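Local coordinates for protein sensor histidine kinase CusS (Escherichia coli, PDB 5KU5) that senses copper and silver ions in the periplasm through this domain and activates the response regulator CusR by phosphorylation, at residues A[20-25]-A[114-119]; A[38-43]-A[60-65]; A[52-57]-A[129-134]; A[66-71]-A[92-97]; A[106-111]-A[133-138]. All blocks are in the same frame, centred on the assembly; numbering follows the deposited sequence. Where two conformers were deposited one is given.

Interaction 1: A[20-25]-A[114-119]; sequences TLERVL and INLPVG
The carbonyl oxygen of Leu25 meets the backbone of Gly119 in the shortest polar contact of this pair: Gly119 CA lies 3.5 Å from Leu25 O, a CA-H...O contact with an angle of 159° at the hydrogen. Residues 20-25 of helix 2-25 lie beside residues 114-118 of strand 111-122, and these two short segments run in nearly the same direction, their axes 24° apart and 9.4 Å at closest approach. Val118 does most of the side-chain work, dividing its two methyls between two helix residues. CG1 is pressed against Leu25, with CD1 of the leucine only 3.4 Å from it, tighter than usual van der Waals contact; the two side chains cross at about a right angle. CG2 turns to Glu22 and lies 4.0 Å from its CA and 4.1 Å from its CB. The Glu22 chain, with CG swung away from its own backbone N (chi1 -179°), reaches out, extended, across the strand's direction, bringing OE2 to 4.2 Å from Leu116 CD1. Leu25 also packs on Leu39 of helix 32-44, while Val118 touches Tyr128 on the next strand. This part of the helix is therefore held to the sheet chiefly by apolar packing, with the carbonyl of Leu25 adding a weak polar contact and the carboxylate of Glu22 lying at the border.

Interaction 2: A[38-43]-A[60-65]; sequences TLEDIV and TVYHSP
Helix 32-44 packs against strand 60-63, an outermost strand of the antiparallel sheet within the chain, and Tyr62 is the side chain that bridges them. Its CG points away from the backbone N (chi1 173°), which sends the ring across to the helix, where Leu39, Glu40 and Val43 receive it. Leu39 CD2 comes obliquely to the ring, 3.8 Å from Tyr62 CD2. The Glu40 and Tyr62 side chains cross at about a right angle; Glu40 CG is 3.6 Å from Tyr62 OH, and the carboxylate and ring planes are only 15° apart, with Glu40 OE2 3.6 Å from Tyr62 CE1. Val43 and Tyr62 reach toward each other from opposite directions, with Val43 CG1 at the ring edge, 4.1 Å from Tyr62 CE2. The phenol oxygen, buried here among carbons of Glu40 and Val43, has no polar partner in the model. The same Val43 methyl also touches Ser64, whose OG is bonded to the backbone N of Ile51 on the adjoining strand. Leu39 also packs on Leu21 of helix 2-25. Val61 and Tyr62 both face Leu53, forming a classic beta bulge, and the contact is part of the helix-on-sheet packing of the PDC fold, a PAS-like architecture of periplasmic sensor domains.

Interaction 3: A[52-57]-A[129-134]; sequences SLADSQ and TLYIAL
Residues 52-54 and 129-131 pair as antiparallel strands, their axes 4.8 Å apart, with Ser52-Tyr131 and Ala54-Thr129 as hydrogen-bonded pairs flanking the non-hydrogen-bonded pair Leu53-Leu130. Of the four backbone bonds, Tyr131 N to Ser52 O is the shortest at 2.7 Å, and Ala54 N to Thr129 O is nearly straight, 176° at the hydrogen. Side chains separate onto two faces. On one, Leu53 leans toward the partner strand: CG trans to N (chi1 -166°) carries CD1 to 4.0 Å from Leu130 CB. On the other, Tyr131 lies along the neighbouring strand with its ring edge toward it: Ser52 O is in the ring plane, 3.5 Å from CD1, and Ala54 CB follows at 4.1 Å from CE1. Ser52 OG is bonded to Asp69. Beyond the last pair, a water links Asp55 O, to which it donates at 2.9 Å, with Thr129 OG1, extending the connection past the strand end. The leucine face lies beneath helix 2-25, with Leu53 on Leu25 and Leu130 on Leu21, whereas Arg71 packs over Ser52, Ala54 and Tyr131 on the other face; strands 60-63 and 111-122 continue the sheet to either side.

Interaction 4: A[66-71]-A[92-97]; sequences GAPDIR and SGPTMM. With AG (silver ion), chain E.
Pro94, preceded by a cis peptide bond, is the bump of this contact, and its ring fits into a hollow formed by Ala67, Pro68 and Ile70. Its CG lies 3.6 Å from Pro68 O and 4.0 Å from the methyl of Ala67. Its CB meets Pro68 CD, the two proline rings sliding past one another in opposite directions, while CD rests 3.9 Å from Ile70 CG2. Ile70 presents that methyl because its longer branch, CG1, takes the crowded position between the backbone N and the carbonyl carbon (chi1 63°). In return, the small methyl of Ala67 fills a notch in the other loop, with CB 3.3 Å from Thr95 O and 3.9 Å from Met96 CA. The loops run in nearly opposite directions, and at one end the backbone joins them: Met97 N donates to Gly66 O at 2.9 Å, with a nearly straight 170° angle at the hydrogen. From the same loop as Pro94, the fully extended chain of Met96 (chi1 -175°) places SD 2.5 Å from the silver ion. His108 ND1 and Ser47 O also bind this ion. A soft thioether thus meets a soft metal ion, on a loop packed through Pro94 and tied by the bond from Met97 N to Gly66 O.

Interaction 5: A[106-111]-A[133-138]; sequences MEHSNW and ALSIDF. With AG (silver ion), chain E.
Hydrogen bonds centre on the carboxylate of Asp137. Its OD2 accepts from Ser109 N, on the syn side at 3.0 Å, and from Asn110 ND2, above the carboxylate plane; the two donors come from opposite faces. OD1 receives Asn110 N, also syn, at 3.1 Å. These three bonds fix the rotation of the carboxylate. Ile136 N, at the N-cap position of helix 137-146, donates to Asn110 O at 2.9 Å, next to Trp111 and Ser135, an antiparallel non-hydrogen-bonded pair. Among ring contacts, Ser135 lies over one face of the His108 imidazole: its CB is 4.0 Å from the ring centroid, a CH-pi contact, with Met106 CB over the opposite face. Trp111 packs its CB 3.9 Å from Ala133 CB and lays CE3 3.3 Å from Ser135 N, while its NE1 bonds to Pro94 O. By metal coordination, His108 ND1 binds the silver ion at 2.5 Å. The histidine belongs to the silver site of Ser47, Met96, Met98 and His108, set beside the point where strand 125-135 passes into helix 137-146.

From the N terminus, helix 2-25 leads into helix 32-44, and interaction 1 closes a long loop by bringing the first helix to strand 111-122. Interactions 2 and 4 fall within that span: interaction 2 closes a short loop from helix 32-44 to strand 60-63, and interaction 4, further on, joins the loop after strand 60-63 to the loop after strand 89-91. Interaction 3 crosses both 1 and 2, joining strands 49-54 and 125-135 and enclosing interaction 4. Interaction 5 comes after 4 in series, crosses 1, and shares Ala133 and Leu134 with 3. Interactions 4 and 5 meet at the same silver ion, while 1 and 2 tie both helices to one sheet.

Interaction 1: A[20-25]-A[114-119]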
# COMPACT_ATOMS: atom_id res chain seq x y z
N THR A 20 8.39 1.52 -7.69
CA THR A 20 8.70 0.12 -7.38
C THR A 20 8.74 -0.72 -8.66
O THR A 20 9.73 -1.41 -8.91
CB THR A 20 7.68 -0.48 -6.39
OG1 THR A 20 7.59 0.35 -5.23
CG2 THR A 20 8.08 -1.90 -5.97
N LEU A 21 7.69 -0.65 -9.46
CA LEU A 21 7.60 -1.46 -10.68
C LEU A 21 8.60 -1.03 -11.76
O LEU A 21 9.06 -1.86 -12.55
CB LEU A 21 6.18 -1.47 -11.23
CG LEU A 21 5.10 -2.07 -10.31
CD1 LEU A 21 3.77 -2.13 -11.04
CD2 LEU A 21 5.49 -3.45 -9.79
N GLU A 22 8.94 0.26 -11.79
CA GLU A 22 9.98 0.78 -12.70
C GLU A 22 11.35 0.16 -12.41
O GLU A 22 12.05 -0.22 -13.35
CB GLU A 22 10.05 2.31 -12.60
CG GLU A 22 11.07 2.98 -13.51
CD GLU A 22 10.89 4.48 -13.57
OE1 GLU A 22 10.65 5.10 -12.51
OE2 GLU A 22 11.00 5.05 -14.67
N ARG A 23 11.71 0.07 -11.13
CA ARG A 23 12.95 -0.61 -10.71
C ARG A 23 12.95 -2.08 -11.10
O ARG A 23 13.94 -2.59 -11.63
CB ARG A 23 13.14 -0.50 -9.20
CG ARG A 23 13.50 0.88 -8.69
CD ARG A 23 13.19 1.01 -7.20
NE ARG A 23 13.96 2.09 -6.57
CZ ARG A 23 14.92 1.95 -5.65
NH1 ARG A 23 15.30 0.76 -5.19
NH2 ARG A 23 15.53 3.04 -5.17
N VAL A 24 11.84 -2.76 -10.83
CA VAL A 24 11.67 -4.18 -11.16
C VAL A 24 11.93 -4.41 -12.66
O VAL A 24 12.69 -5.30 -13.02
CB VAL A 24 10.26 -4.70 -10.77
CG1 VAL A 24 9.93 -6.05 -11.41
CG2 VAL A 24 10.13 -4.80 -9.25
N LEU A 25 11.32 -3.59 -13.50
CA LEU A 25 11.34 -3.82 -14.96
C LEU A 25 12.61 -3.35 -15.70
O LEU A 25 12.75 -3.65 -16.89
CB LEU A 25 10.07 -3.24 -15.60
CG LEU A 25 8.82 -4.08 -15.29
CD1 LEU A 25 7.54 -3.30 -15.55
CD2 LEU A 25 8.81 -5.38 -16.09
N ILE A 114 -2.89 5.71 -14.45
CA ILE A 114 -1.78 6.45 -15.05
C ILE A 114 -0.98 5.48 -15.91
O ILE A 114 -1.14 4.26 -15.79
CB ILE A 114 -0.86 7.11 -14.00
CG1 ILE A 114 -0.28 6.09 -13.02
CG2 ILE A 114 -1.61 8.20 -13.25
CD1 ILE A 114 0.96 6.57 -12.31
N ASN A 115 -0.12 6.02 -16.76
CA ASN A 115 0.82 5.21 -17.53
C ASN A 115 2.16 5.92 -17.70
O ASN A 115 2.22 7.14 -17.64
CB ASN A 115 0.23 4.85 -18.89
CG ASN A 115 -0.10 6.07 -19.73
OD1 ASN A 115 0.74 6.55 -20.49
ND2 ASN A 115 -1.31 6.60 -19.57
N LEU A 116 3.21 5.13 -17.90
CA LEU A 116 4.56 5.67 -18.11
C LEU A 116 5.42 4.71 -18.94
O LEU A 116 5.19 3.49 -18.92
CB LEU A 116 5.26 5.96 -16.78
CG LEU A 116 5.64 4.79 -15.86
CD1 LEU A 116 6.79 5.18 -14.94
CD2 LEU A 116 4.45 4.29 -15.05
N PRO A 117 6.43 5.25 -19.67
CA PRO A 117 7.40 4.37 -20.32
C PRO A 117 8.27 3.67 -19.28
O PRO A 117 8.60 4.27 -18.26
CB PRO A 117 8.24 5.32 -21.19
CG PRO A 117 7.48 6.61 -21.23
CD PRO A 117 6.73 6.67 -19.93
N VAL A 118 8.64 2.42 -19.56
CA VAL A 118 9.32 1.57 -18.58
C VAL A 118 10.21 0.54 -19.30
O VAL A 118 10.02 0.26 -20.48
CB VAL A 118 8.26 0.95 -17.61
CG1 VAL A 118 8.40 -0.56 -17.41
CG2 VAL A 118 8.27 1.67 -16.26
N GLY A 119 11.20 0.02 -18.57
CA GLY A 119 12.10 -1.02 -19.09
C GLY A 119 13.39 -0.48 -19.68
O GLY A 119 13.60 0.74 -19.72

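Interaction 2: A[38-43]-A[60-65]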
# COMPACT_ATOMS: atom_id res chain seq x y z
N THR A 38 9.55 -11.53 -11.78
CA THR A 38 9.52 -10.69 -10.58
C THR A 38 8.27 -9.79 -10.55
O THR A 38 7.61 -9.69 -9.52
CB THR A 38 10.78 -9.80 -10.47
OG1 THR A 38 11.95 -10.62 -10.61
CG2 THR A 38 10.82 -9.07 -9.13
N LEU A 39 7.96 -9.16 -11.68
CA LEU A 39 6.75 -8.34 -11.83
C LEU A 39 5.49 -9.12 -11.47
O LEU A 39 4.67 -8.67 -10.67
CB LEU A 39 6.63 -7.82 -13.27
CG LEU A 39 5.37 -7.02 -13.64
CD1 LEU A 39 5.40 -5.66 -12.95
CD2 LEU A 39 5.21 -6.87 -15.14
N GLU A 40 5.35 -10.29 -12.09
CA GLU A 40 4.18 -11.16 -11.90
C GLU A 40 4.03 -11.61 -10.44
O GLU A 40 2.92 -11.63 -9.91
CB GLU A 40 4.26 -12.36 -12.84
CG GLU A 40 3.03 -13.25 -12.85
CD GLU A 40 3.05 -14.29 -13.96
OE1 GLU A 40 2.55 -15.41 -13.72
OE2 GLU A 40 3.57 -14.01 -15.07
N ASP A 41 5.15 -11.97 -9.81
CA ASP A 41 5.16 -12.36 -8.39
C ASP A 41 4.66 -11.24 -7.48
O ASP A 41 3.87 -11.49 -6.57
CB ASP A 41 6.57 -12.78 -7.96
CG ASP A 41 6.62 -13.33 -6.54
OD1 ASP A 41 6.01 -14.38 -6.28
OD2 ASP A 41 7.27 -12.70 -5.68
N ILE A 42 5.13 -10.01 -7.73
CA ILE A 42 4.70 -8.84 -6.96
C ILE A 42 3.23 -8.49 -7.25
O ILE A 42 2.43 -8.34 -6.32
CB ILE A 42 5.60 -7.61 -7.25
CG1 ILE A 42 7.01 -7.85 -6.70
CG2 ILE A 42 5.01 -6.33 -6.66
CD1 ILE A 42 8.07 -6.90 -7.22
N VAL A 43 2.90 -8.37 -8.53
CA VAL A 43 1.58 -7.89 -8.98
C VAL A 43 0.43 -8.82 -8.58
O VAL A 43 -0.66 -8.34 -8.26
CB VAL A 43 1.59 -7.63 -10.51
CG1 VAL A 43 0.19 -7.46 -11.08
CG2 VAL A 43 2.44 -6.41 -10.83
N THR A 60 -0.28 -5.90 -25.50
CA THR A 60 -0.13 -6.31 -24.10
C THR A 60 0.73 -7.57 -23.96
O THR A 60 0.40 -8.61 -24.52
CB THR A 60 -1.51 -6.54 -23.45
OG1 THR A 60 -2.27 -5.32 -23.51
CG2 THR A 60 -1.37 -6.97 -21.99
N VAL A 61 1.83 -7.44 -23.23
CA VAL A 61 2.73 -8.56 -22.92
C VAL A 61 2.33 -9.23 -21.60
O VAL A 61 2.48 -10.45 -21.46
CB VAL A 61 4.21 -8.10 -22.93
CG1 VAL A 61 5.13 -9.00 -22.11
CG2 VAL A 61 4.70 -8.03 -24.37
N TYR A 62 1.86 -8.44 -20.64
CA TYR A 62 1.36 -8.97 -19.37
C TYR A 62 0.26 -8.08 -18.80
O TYR A 62 0.28 -6.86 -18.99
CB TYR A 62 2.52 -9.10 -18.36
CG TYR A 62 2.07 -9.47 -16.97
CD1 TYR A 62 1.84 -10.80 -16.62
CD2 TYR A 62 1.86 -8.49 -15.99
CE1 TYR A 62 1.42 -11.15 -15.34
CE2 TYR A 62 1.44 -8.82 -14.72
CZ TYR A 62 1.22 -10.15 -14.39
OH TYR A 62 0.80 -10.47 -13.12
N HIS A 63 -0.71 -8.70 -18.13
CA HIS A 63 -1.68 -7.98 -17.31
C HIS A 63 -2.08 -8.82 -16.10
O HIS A 63 -1.87 -10.04 -16.08
CB HIS A 63 -2.91 -7.57 -18.14
CG HIS A 63 -3.72 -8.73 -18.64
ND1 HIS A 63 -4.80 -9.23 -17.95
CD2 HIS A 63 -3.62 -9.46 -19.77
CE1 HIS A 63 -5.33 -10.23 -18.63
NE2 HIS A 63 -4.63 -10.40 -19.74
N SER A 64 -2.65 -8.17 -15.08
CA SER A 64 -3.01 -8.83 -13.82
C SER A 64 -4.09 -9.89 -14.02
O SER A 64 -4.98 -9.71 -14.85
CB SER A 64 -3.48 -7.80 -12.79
OG SER A 64 -2.46 -6.85 -12.51
N PRO A 65 -4.03 -11.00 -13.25
CA PRO A 65 -4.92 -12.14 -13.48
C PRO A 65 -6.35 -11.99 -12.96
O PRO A 65 -7.25 -12.66 -13.46
CB PRO A 65 -4.20 -13.27 -12.73
CG PRO A 65 -3.59 -12.57 -11.57
CD PRO A 65 -3.17 -11.22 -12.07

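Interaction 3: A[52-57]-A[129-134]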
# COMPACT_ATOMS: atom_id res chain seq x y z
N SER A 52 -1.12 -3.34 -16.48
CA SER A 52 -0.95 -3.90 -17.81
C SER A 52 0.34 -3.37 -18.42
O SER A 52 0.60 -2.16 -18.37
CB SER A 52 -2.13 -3.53 -18.70
OG SER A 52 -1.99 -4.13 -19.99
N LEU A 53 1.13 -4.27 -18.99
CA LEU A 53 2.39 -3.93 -19.62
C LEU A 53 2.27 -4.14 -21.12
O LEU A 53 1.99 -5.25 -21.58
CB LEU A 53 3.51 -4.80 -19.04
CG LEU A 53 4.95 -4.36 -19.32
CD1 LEU A 53 5.27 -3.05 -18.61
CD2 LEU A 53 5.93 -5.45 -18.92
N ALA A 54 2.45 -3.05 -21.88
CA ALA A 54 2.39 -3.08 -23.34
C ALA A 54 3.80 -3.07 -23.90
O ALA A 54 4.70 -2.46 -23.31
CB ALA A 54 1.60 -1.89 -23.86
N ASP A 55 3.99 -3.72 -25.05
CA ASP A 55 5.29 -3.75 -25.73
C ASP A 55 5.47 -2.54 -26.65
O ASP A 55 4.61 -1.66 -26.70
CB ASP A 55 5.48 -5.09 -26.48
CG ASP A 55 4.58 -5.26 -27.71
OD1 ASP A 55 3.78 -4.36 -28.04
OD2 ASP A 55 4.68 -6.32 -28.35
N SER A 56 6.60 -2.50 -27.36
CA SER A 56 6.92 -1.44 -28.33
C SER A 56 5.80 -1.13 -29.35
O SER A 56 5.59 0.03 -29.70
CB SER A 56 8.21 -1.79 -29.08
OG SER A 56 8.47 -0.90 -30.15
N GLN A 57 5.10 -2.17 -29.81
CA GLN A 57 4.02 -2.02 -30.80
C GLN A 57 2.63 -1.75 -30.18
O GLN A 57 1.63 -1.72 -30.90
CB GLN A 57 3.95 -3.25 -31.72
CG GLN A 57 5.13 -3.39 -32.68
CD GLN A 57 6.39 -3.92 -32.03
OE1 GLN A 57 7.41 -3.25 -31.99
NE2 GLN A 57 6.32 -5.14 -31.50
N THR A 129 5.43 0.15 -22.09
CA THR A 129 4.58 1.16 -21.47
C THR A 129 3.80 0.45 -20.37
O THR A 129 3.04 -0.47 -20.65
CB THR A 129 3.61 1.81 -22.47
OG1 THR A 129 4.36 2.41 -23.53
CG2 THR A 129 2.77 2.90 -21.80
N LEU A 130 4.03 0.87 -19.13
CA LEU A 130 3.35 0.30 -17.96
C LEU A 130 2.09 1.11 -17.66
O LEU A 130 2.16 2.33 -17.53
CB LEU A 130 4.28 0.33 -16.75
CG LEU A 130 3.73 -0.14 -15.40
CD1 LEU A 130 3.26 -1.59 -15.47
CD2 LEU A 130 4.78 0.04 -14.33
N TYR A 131 0.96 0.41 -17.55
CA TYR A 131 -0.32 1.01 -17.13
C TYR A 131 -0.63 0.51 -15.72
O TYR A 131 -0.54 -0.69 -15.46
CB TYR A 131 -1.44 0.59 -18.08
CG TYR A 131 -1.29 1.14 -19.48
CD1 TYR A 131 -0.41 0.55 -20.39
CD2 TYR A 131 -2.03 2.24 -19.91
CE1 TYR A 131 -0.27 1.04 -21.68
CE2 TYR A 131 -1.89 2.74 -21.20
CZ TYR A 131 -1.01 2.14 -22.08
OH TYR A 131 -0.87 2.62 -23.36
N ILE A 132 -1.00 1.43 -14.83
CA ILE A 132 -1.27 1.12 -13.42
C ILE A 132 -2.65 1.66 -13.07
O ILE A 132 -2.92 2.84 -13.29
CB ILE A 132 -0.25 1.80 -12.47
CG1 ILE A 132 1.20 1.51 -12.91
CG2 ILE A 132 -0.46 1.34 -11.03
CD1 ILE A 132 2.24 2.39 -12.24
N ALA A 133 -3.51 0.81 -12.50
CA ALA A 133 -4.86 1.20 -12.07
C ALA A 133 -5.05 0.91 -10.58
O ALA A 133 -4.89 -0.22 -10.15
CB ALA A 133 -5.90 0.44 -12.89
N LEU A 134 -5.41 1.94 -9.82
CA LEU A 134 -5.67 1.84 -8.37
C LEU A 134 -7.17 1.96 -8.11
O LEU A 134 -7.83 2.84 -8.66
CB LEU A 134 -4.93 2.94 -7.61
CG LEU A 134 -5.16 3.05 -6.10
CD1 LEU A 134 -4.62 1.82 -5.38
CD2 LEU A 134 -4.51 4.31 -5.54
O HOH W 1 3.85 0.83 -25.45

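Interaction 4: A[66-71]-A[92-97]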
# COMPACT_ATOMS: atom_id res chain seq x y z
N GLY A 66 -6.56 -11.13 -11.96
CA GLY A 66 -7.88 -10.98 -11.33
C GLY A 66 -8.97 -10.34 -12.18
O GLY A 66 -10.15 -10.41 -11.82
N ALA A 67 -8.59 -9.70 -13.29
CA ALA A 67 -9.54 -8.99 -14.15
C ALA A 67 -9.13 -9.05 -15.62
O ALA A 67 -8.04 -9.51 -15.94
CB ALA A 67 -9.64 -7.53 -13.71
N PRO A 68 -10.02 -8.58 -16.52
CA PRO A 68 -9.60 -8.31 -17.89
C PRO A 68 -8.52 -7.23 -17.97
O PRO A 68 -8.37 -6.43 -17.04
CB PRO A 68 -10.89 -7.83 -18.57
CG PRO A 68 -11.98 -8.46 -17.79
CD PRO A 68 -11.49 -8.54 -16.38
N ASP A 69 -7.78 -7.23 -19.08
CA ASP A 69 -6.73 -6.24 -19.35
C ASP A 69 -7.33 -4.83 -19.28
O ASP A 69 -8.28 -4.52 -20.00
CB ASP A 69 -6.13 -6.51 -20.74
CG ASP A 69 -5.00 -5.56 -21.11
OD1 ASP A 69 -4.56 -4.73 -20.29
OD2 ASP A 69 -4.53 -5.66 -22.27
N ILE A 70 -6.78 -3.99 -18.40
CA ILE A 70 -7.25 -2.60 -18.25
C ILE A 70 -7.09 -1.75 -19.51
O ILE A 70 -7.87 -0.82 -19.72
CB ILE A 70 -6.64 -1.85 -17.02
CG1 ILE A 70 -5.12 -1.68 -17.14
CG2 ILE A 70 -7.06 -2.54 -15.72
CD1 ILE A 70 -4.49 -1.00 -15.95
N ARG A 71 -6.11 -2.09 -20.35
CA ARG A 71 -5.91 -1.40 -21.64
C ARG A 71 -7.11 -1.50 -22.59
O ARG A 71 -7.25 -0.66 -23.48
CB ARG A 71 -4.64 -1.90 -22.34
CG ARG A 71 -3.37 -1.49 -21.62
CD ARG A 71 -2.12 -1.91 -22.38
NE ARG A 71 -2.00 -1.16 -23.65
CZ ARG A 71 -1.91 -1.69 -24.87
NH1 ARG A 71 -1.90 -3.01 -25.09
NH2 ARG A 71 -1.81 -0.87 -25.92
N SER A 92 -14.27 3.26 -15.42
CA SER A 92 -15.46 2.69 -14.77
C SER A 92 -15.55 1.16 -14.96
O SER A 92 -16.62 0.57 -14.82
CB SER A 92 -16.73 3.38 -15.29
OG SER A 92 -16.97 3.05 -16.65
N GLY A 93 -14.41 0.54 -15.26
CA GLY A 93 -14.26 -0.91 -15.31
C GLY A 93 -12.79 -1.20 -15.57
O GLY A 93 -12.02 -0.26 -15.77
N PRO A 94 -12.39 -2.48 -15.56
CA PRO A 94 -13.17 -3.69 -15.35
C PRO A 94 -13.44 -3.97 -13.88
O PRO A 94 -12.96 -3.25 -13.00
CB PRO A 94 -12.26 -4.78 -15.92
CG PRO A 94 -10.88 -4.28 -15.65
CD PRO A 94 -10.95 -2.78 -15.75
N THR A 95 -14.21 -5.04 -13.64
CA THR A 95 -14.39 -5.58 -12.30
C THR A 95 -13.22 -6.52 -11.99
O THR A 95 -12.85 -7.37 -12.81
CB THR A 95 -15.72 -6.34 -12.19
OG1 THR A 95 -16.80 -5.44 -12.46
CG2 THR A 95 -15.90 -6.94 -10.79
N MET A 96 -12.63 -6.36 -10.81
CA MET A 96 -11.59 -7.25 -10.31
C MET A 96 -12.24 -8.28 -9.41
O MET A 96 -12.97 -7.91 -8.48
CB MET A 96 -10.53 -6.47 -9.52
CG MET A 96 -9.35 -7.31 -9.06
SD MET A 96 -8.10 -6.35 -8.19
CE MET A 96 -7.08 -7.67 -7.54
N MET A 97 -11.97 -9.56 -9.67
CA MET A 97 -12.47 -10.65 -8.83
C MET A 97 -11.83 -10.53 -7.45
O MET A 97 -10.61 -10.36 -7.34
CB MET A 97 -12.15 -12.02 -9.45
CG MET A 97 -12.58 -13.23 -8.63
SD MET A 97 -14.32 -13.20 -8.13
CE MET A 97 -15.14 -13.44 -9.71
AG AG E . -9.34 -5.75 -6.12

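Interaction 5: A[106-111]-A[133-138]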
# COMPACT_ATOMS: atom_id res chain seq x y z
N MET A 106 -15.05 -7.29 -1.24
CA MET A 106 -14.64 -5.99 -1.78
C MET A 106 -15.13 -5.85 -3.22
O MET A 106 -14.76 -6.64 -4.08
CB MET A 106 -13.12 -5.84 -1.73
CG MET A 106 -12.53 -5.85 -0.33
SD MET A 106 -12.75 -4.28 0.53
CE MET A 106 -11.22 -3.44 0.08
N GLU A 107 -15.96 -4.84 -3.47
CA GLU A 107 -16.46 -4.52 -4.81
C GLU A 107 -15.47 -3.55 -5.46
O GLU A 107 -15.42 -2.38 -5.08
CB GLU A 107 -17.86 -3.89 -4.71
CG GLU A 107 -18.45 -3.31 -6.00
CD GLU A 107 -18.65 -4.33 -7.10
OE1 GLU A 107 -18.88 -5.52 -6.80
OE2 GLU A 107 -18.59 -3.92 -8.29
N HIS A 108 -14.68 -4.04 -6.42
CA HIS A 108 -13.68 -3.23 -7.13
C HIS A 108 -13.93 -3.17 -8.64
O HIS A 108 -13.52 -4.07 -9.37
CB HIS A 108 -12.26 -3.75 -6.85
CG HIS A 108 -11.75 -3.43 -5.47
ND1 HIS A 108 -10.65 -4.05 -4.93
CD2 HIS A 108 -12.18 -2.56 -4.53
CE1 HIS A 108 -10.42 -3.58 -3.72
NE2 HIS A 108 -11.34 -2.67 -3.45
N SER A 109 -14.60 -2.10 -9.09
CA SER A 109 -14.80 -1.85 -10.52
C SER A 109 -14.55 -0.40 -10.98
O SER A 109 -14.93 -0.04 -12.10
CB SER A 109 -16.21 -2.30 -10.93
OG SER A 109 -17.20 -1.50 -10.31
N ASN A 110 -13.90 0.43 -10.15
CA ASN A 110 -13.61 1.83 -10.50
C ASN A 110 -12.17 2.18 -10.17
O ASN A 110 -11.69 1.84 -9.09
CB ASN A 110 -14.55 2.78 -9.75
CG ASN A 110 -16.00 2.58 -10.15
OD1 ASN A 110 -16.43 3.04 -11.21
ND2 ASN A 110 -16.75 1.90 -9.29
N TRP A 111 -11.50 2.87 -11.09
CA TRP A 111 -10.04 3.01 -11.04
C TRP A 111 -9.54 4.41 -11.39
O TRP A 111 -10.12 5.09 -12.23
CB TRP A 111 -9.38 1.99 -11.98
CG TRP A 111 -9.97 0.62 -11.87
CD1 TRP A 111 -11.04 0.13 -12.57
CD2 TRP A 111 -9.55 -0.43 -11.00
NE1 TRP A 111 -11.30 -1.16 -12.19
CE2 TRP A 111 -10.41 -1.53 -11.22
CE3 TRP A 111 -8.53 -0.55 -10.04
CZ2 TRP A 111 -10.28 -2.74 -10.53
CZ3 TRP A 111 -8.39 -1.76 -9.35
CH2 TRP A 111 -9.26 -2.83 -9.60
N ALA A 133 -3.51 0.81 -12.50
CA ALA A 133 -4.86 1.20 -12.07
C ALA A 133 -5.05 0.91 -10.58
O ALA A 133 -4.89 -0.22 -10.15
CB ALA A 133 -5.90 0.44 -12.89
N LEU A 134 -5.41 1.94 -9.82
CA LEU A 134 -5.67 1.84 -8.37
C LEU A 134 -7.17 1.96 -8.11
O LEU A 134 -7.83 2.84 -8.66
CB LEU A 134 -4.93 2.94 -7.61
CG LEU A 134 -5.16 3.05 -6.10
CD1 LEU A 134 -4.62 1.82 -5.38
CD2 LEU A 134 -4.51 4.31 -5.54
N SER A 135 -7.70 1.09 -7.25
CA SER A 135 -9.13 1.08 -6.92
C SER A 135 -9.56 2.34 -6.18
O SER A 135 -8.93 2.74 -5.20
CB SER A 135 -9.49 -0.14 -6.07
OG SER A 135 -10.83 -0.05 -5.62
N ILE A 136 -10.65 2.95 -6.65
CA ILE A 136 -11.22 4.14 -6.02
C ILE A 136 -12.65 3.91 -5.51
O ILE A 136 -13.35 4.87 -5.18
CB ILE A 136 -11.18 5.36 -6.98
CG1 ILE A 136 -12.11 5.19 -8.19
CG2 ILE A 136 -9.75 5.59 -7.46
CD1 ILE A 136 -12.24 6.44 -9.04
N ASP A 137 -13.08 2.66 -5.42
CA ASP A 137 -14.46 2.34 -5.06
C ASP A 137 -14.82 2.83 -3.66
O ASP A 137 -15.92 3.33 -3.44
CB ASP A 137 -14.74 0.84 -5.17
CG ASP A 137 -14.59 0.33 -6.58
OD1 ASP A 137 -13.44 0.24 -7.07
OD2 ASP A 137 -15.62 0.01 -7.22
N PHE A 138 -13.88 2.69 -2.72
CA PHE A 138 -14.09 3.17 -1.36
C PHE A 138 -14.27 4.70 -1.31
O PHE A 138 -15.07 5.18 -0.51
CB PHE A 138 -12.96 2.71 -0.42
CG PHE A 138 -13.32 2.75 1.04
CD1 PHE A 138 -14.44 2.07 1.52
CD2 PHE A 138 -12.52 3.44 1.95
CE1 PHE A 138 -14.77 2.10 2.87
CE2 PHE A 138 -12.85 3.47 3.30
CZ PHE A 138 -13.97 2.80 3.76
AG AG E . -9.34 -5.75 -6.12